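Long-range contact in bifunctional protein PutA (Bradyrhizobium diazoefficiens, PDB 6BSN), which probably oxidises proline to glutamate in two steps, using an FAD-dependent proline dehydrogenase and an NAD-dependent aldehyde dehydrogenase joined in one chain: residues Val782-Phe787 against Asn945-Val950. The protein carries 1 engineered substitution. Numbering follows the deposited sequence.
Sequences VVTSAF and NMIGAV. With PRO (proline), chain D.
Ser785 reaches out from its helix to take the backbone N-H of Met946, so a single hydroxyl ties the helix to the main chain of an irregular loop. Met946 N lies 2.9 Å from Ser785 OG in a fairly straight bond (160°). With OG turned beside its own backbone N (chi1 -55°), the same hydroxyl also bonds to the carbonyl of Asp781, one helical turn back, so two bonds hold it. On the loop side, Asn945 folds back in an Asx turn: its OD1 accepts from Ile947 N at 3.1 Å, the donor tilted 35° from the carbonyl plane. The methyl CG2 of Thr784 packs slightly tightly against Ile947 CD1 at 3.5 Å and lies beside Asn945 ND2, while a water bridges Thr784 OG1 and, weakly, Asn945 ND2. Directly beyond, in a proline pocket of the aldehyde dehydrogenase part, Gly948 N and Ala949 N donate to the ligand's carboxylate oxygens OXT and O respectively, both at 2.9 Å; Ser795 OG and Arg793 NH1 also bond to this proline. The contact joins the C-terminal end of helix 775-787 to the loop after strand 939-942, with Met946 and Ser785 both resting on Leu797 of strand 797-803 and Met946 also touching strand 765-769.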
ATOM      1  N   VAL A 782     -25.207 -12.533  40.318  1.00 27.51           N
ATOM      2  CA  VAL A 782     -26.584 -12.294  40.722  1.00 24.43           C
ATOM      3  C   VAL A 782     -26.631 -11.254  41.829  1.00 28.48           C
ATOM      4  O   VAL A 782     -27.466 -10.335  41.805  1.00 25.57           O
ATOM      5  CB  VAL A 782     -27.266 -13.609  41.143  1.00 20.93           C
ATOM      6  CG1 VAL A 782     -28.529 -13.320  41.972  1.00 20.20           C
ATOM      7  CG2 VAL A 782     -27.620 -14.413  39.908  1.00 21.75           C
ATOM      8  N   VAL A 783     -25.708 -11.354  42.790  1.00 22.52           N
ATOM      9  CA  VAL A 783     -25.693 -10.414  43.913  1.00 24.51           C
ATOM     10  C   VAL A 783     -25.442  -8.997  43.405  1.00 27.04           C
ATOM     11  O   VAL A 783     -26.114  -8.040  43.802  1.00 27.78           O
ATOM     12  CB  VAL A 783     -24.647 -10.859  44.960  1.00 20.15           C
ATOM     13  CG1 VAL A 783     -24.298  -9.737  45.932  1.00 24.14           C
ATOM     14  CG2 VAL A 783     -25.181 -12.061  45.744  1.00 20.35           C
ATOM     15  N   THR A 784     -24.477  -8.854  42.500  1.00 27.85           N
ATOM     16  CA  THR A 784     -24.172  -7.553  41.921  1.00 28.73           C
ATOM     17  C   THR A 784     -25.346  -7.020  41.108  1.00 29.53           C
ATOM     18  O   THR A 784     -25.791  -5.885  41.299  1.00 27.72           O
ATOM     19  CB  THR A 784     -22.926  -7.669  41.045  1.00 26.26           C
ATOM     20  OG1 THR A 784     -21.786  -7.876  41.883  1.00 30.28           O
ATOM     21  CG2 THR A 784     -22.739  -6.398  40.263  1.00 27.81           C
ATOM     22  N   SER A 785     -25.848  -7.825  40.176  1.00 22.78           N
ATOM     23  CA  SER A 785     -26.872  -7.343  39.264  1.00 20.61           C
ATOM     24  C   SER A 785     -28.166  -7.014  39.986  1.00 26.32           C
ATOM     25  O   SER A 785     -28.903  -6.112  39.559  1.00 26.19           O
ATOM     26  CB  SER A 785     -27.109  -8.384  38.173  1.00 19.25           C
ATOM     27  OG  SER A 785     -25.868  -8.687  37.539  1.00 26.83           O
ATOM     28  N   ALA A 786     -28.473  -7.726  41.069  1.00 24.36           N
ATOM     29  CA  ALA A 786     -29.762  -7.506  41.705  1.00 23.20           C
ATOM     30  C   ALA A 786     -29.685  -6.494  42.836  1.00 27.64           C
ATOM     31  O   ALA A 786     -30.695  -5.854  43.141  1.00 28.82           O
ATOM     32  CB  ALA A 786     -30.336  -8.833  42.246  1.00 21.01           C
ATOM     33  N   PHE A 787     -28.519  -6.345  43.488  1.00 27.23           N
ATOM     34  CA  PHE A 787     -28.456  -5.603  44.747  1.00 28.74           C
ATOM     35  C   PHE A 787     -27.529  -4.396  44.739  1.00 27.94           C
ATOM     36  O   PHE A 787     -27.727  -3.495  45.558  1.00 31.04           O
ATOM     37  CB  PHE A 787     -28.058  -6.537  45.905  1.00 28.05           C
ATOM     38  CG  PHE A 787     -28.982  -7.730  46.076  1.00 31.33           C
ATOM     39  CD1 PHE A 787     -30.362  -7.577  46.010  1.00 26.92           C
ATOM     40  CD2 PHE A 787     -28.469  -9.007  46.286  1.00 31.22           C
ATOM     41  CE1 PHE A 787     -31.225  -8.684  46.175  1.00 27.82           C
ATOM     42  CE2 PHE A 787     -29.326 -10.109  46.441  1.00 33.37           C
ATOM     43  CZ  PHE A 787     -30.706  -9.941  46.385  1.00 28.85           C
ATOM     44  N   ASN A 945     -21.989 -10.028  35.106  1.00 18.12           N
ATOM     45  CA  ASN A 945     -23.171  -9.354  35.618  1.00 22.31           C
ATOM     46  C   ASN A 945     -23.852  -8.531  34.501  1.00 26.63           C
ATOM     47  O   ASN A 945     -23.337  -8.375  33.389  1.00 20.69           O
ATOM     48  CB  ASN A 945     -22.803  -8.499  36.830  1.00 21.21           C
ATOM     49  CG  ASN A 945     -22.012  -7.263  36.463  1.00 29.61           C
ATOM     50  OD1 ASN A 945     -22.343  -6.569  35.503  1.00 23.95           O
ATOM     51  ND2 ASN A 945     -20.977  -6.959  37.253  1.00 30.14           N
ATOM     52  N   MET A 946     -25.022  -7.987  34.815  1.00 27.12           N
ATOM     53  CA  MET A 946     -25.888  -7.377  33.807  1.00 28.22           C
ATOM     54  C   MET A 946     -25.898  -5.851  33.861  1.00 28.24           C
ATOM     55  O   MET A 946     -26.702  -5.222  33.170  1.00 25.42           O
ATOM     56  CB  MET A 946     -27.315  -7.907  33.971  1.00 27.76           C
ATOM     57  CG  MET A 946     -27.437  -9.404  33.752  1.00 23.12           C
ATOM     58  SD  MET A 946     -28.886 -10.128  34.555  1.00 25.07           S
ATOM     59  CE  MET A 946     -30.243  -9.092  33.961  1.00 25.87           C
ATOM     60  N   ILE A 947     -25.023  -5.241  34.654  1.00 22.30           N
ATOM     61  CA  ILE A 947     -25.131  -3.833  34.996  1.00 30.37           C
ATOM     62  C   ILE A 947     -23.843  -3.098  34.600  1.00 24.14           C
ATOM     63  O   ILE A 947     -22.829  -3.699  34.244  1.00 25.13           O
ATOM     64  CB  ILE A 947     -25.426  -3.635  36.494  1.00 31.72           C
ATOM     65  CG1 ILE A 947     -24.266  -4.185  37.318  1.00 27.53           C
ATOM     66  CG2 ILE A 947     -26.745  -4.286  36.897  1.00 27.80           C
ATOM     67  CD1 ILE A 947     -24.350  -3.748  38.738  1.00 39.52           C
ATOM     68  N   GLY A 948     -23.883  -1.779  34.720  1.00 22.66           N
ATOM     69  CA  GLY A 948     -22.698  -0.978  34.422  1.00 20.23           C
ATOM     70  C   GLY A 948     -22.286  -0.941  32.960  1.00 27.97           C
ATOM     71  O   GLY A 948     -21.090  -1.017  32.663  1.00 27.72           O
ATOM     72  N   ALA A 949     -23.244  -0.806  32.036  1.00 26.10           N
ATOM     73  CA  ALA A 949     -22.899  -0.669  30.623  1.00 28.67           C
ATOM     74  C   ALA A 949     -21.898   0.468  30.414  1.00 29.43           C
ATOM     75  O   ALA A 949     -21.977   1.518  31.059  1.00 28.06           O
ATOM     76  CB  ALA A 949     -24.160  -0.433  29.789  1.00 26.03           C
ATOM     77  N   VAL A 950     -20.914   0.230  29.557  1.00 24.73           N
ATOM     78  CA  VAL A 950     -19.847   1.197  29.316  1.00 28.07           C
ATOM     79  C   VAL A 950     -20.115   1.915  28.001  1.00 23.70           C
ATOM     80  O   VAL A 950     -20.314   1.271  26.967  1.00 24.69           O
ATOM     81  CB  VAL A 950     -18.463   0.524  29.316  1.00 25.31           C
ATOM     82  CG1 VAL A 950     -17.395   1.528  28.887  1.00 19.61           C
ATOM     83  CG2 VAL A 950     -18.132  -0.037  30.739  1.00 22.85           C
TER
HETATM   84  N   PRO D2002     -26.673   2.385  32.845  1.00 40.61           N
HETATM   85  CA  PRO D2002     -27.218   1.531  33.892  1.00 38.53           C
HETATM   86  C   PRO D2002     -26.502   0.171  33.898  1.00 31.53           C
HETATM   87  O   PRO D2002     -25.997  -0.277  32.844  1.00 28.86           O
HETATM   88  CB  PRO D2002     -28.701   1.351  33.685  1.00 36.43           C
HETATM   89  CG  PRO D2002     -29.052   2.436  32.667  1.00 38.04           C
HETATM   90  CD  PRO D2002     -27.709   2.712  31.915  1.00 35.78           C
HETATM   91  OXT PRO D2002     -26.433  -0.497  34.954  1.00 32.27           O
HETATM   92  O   HOH W   1     -20.294  -9.350  39.588  1.00 30.53           O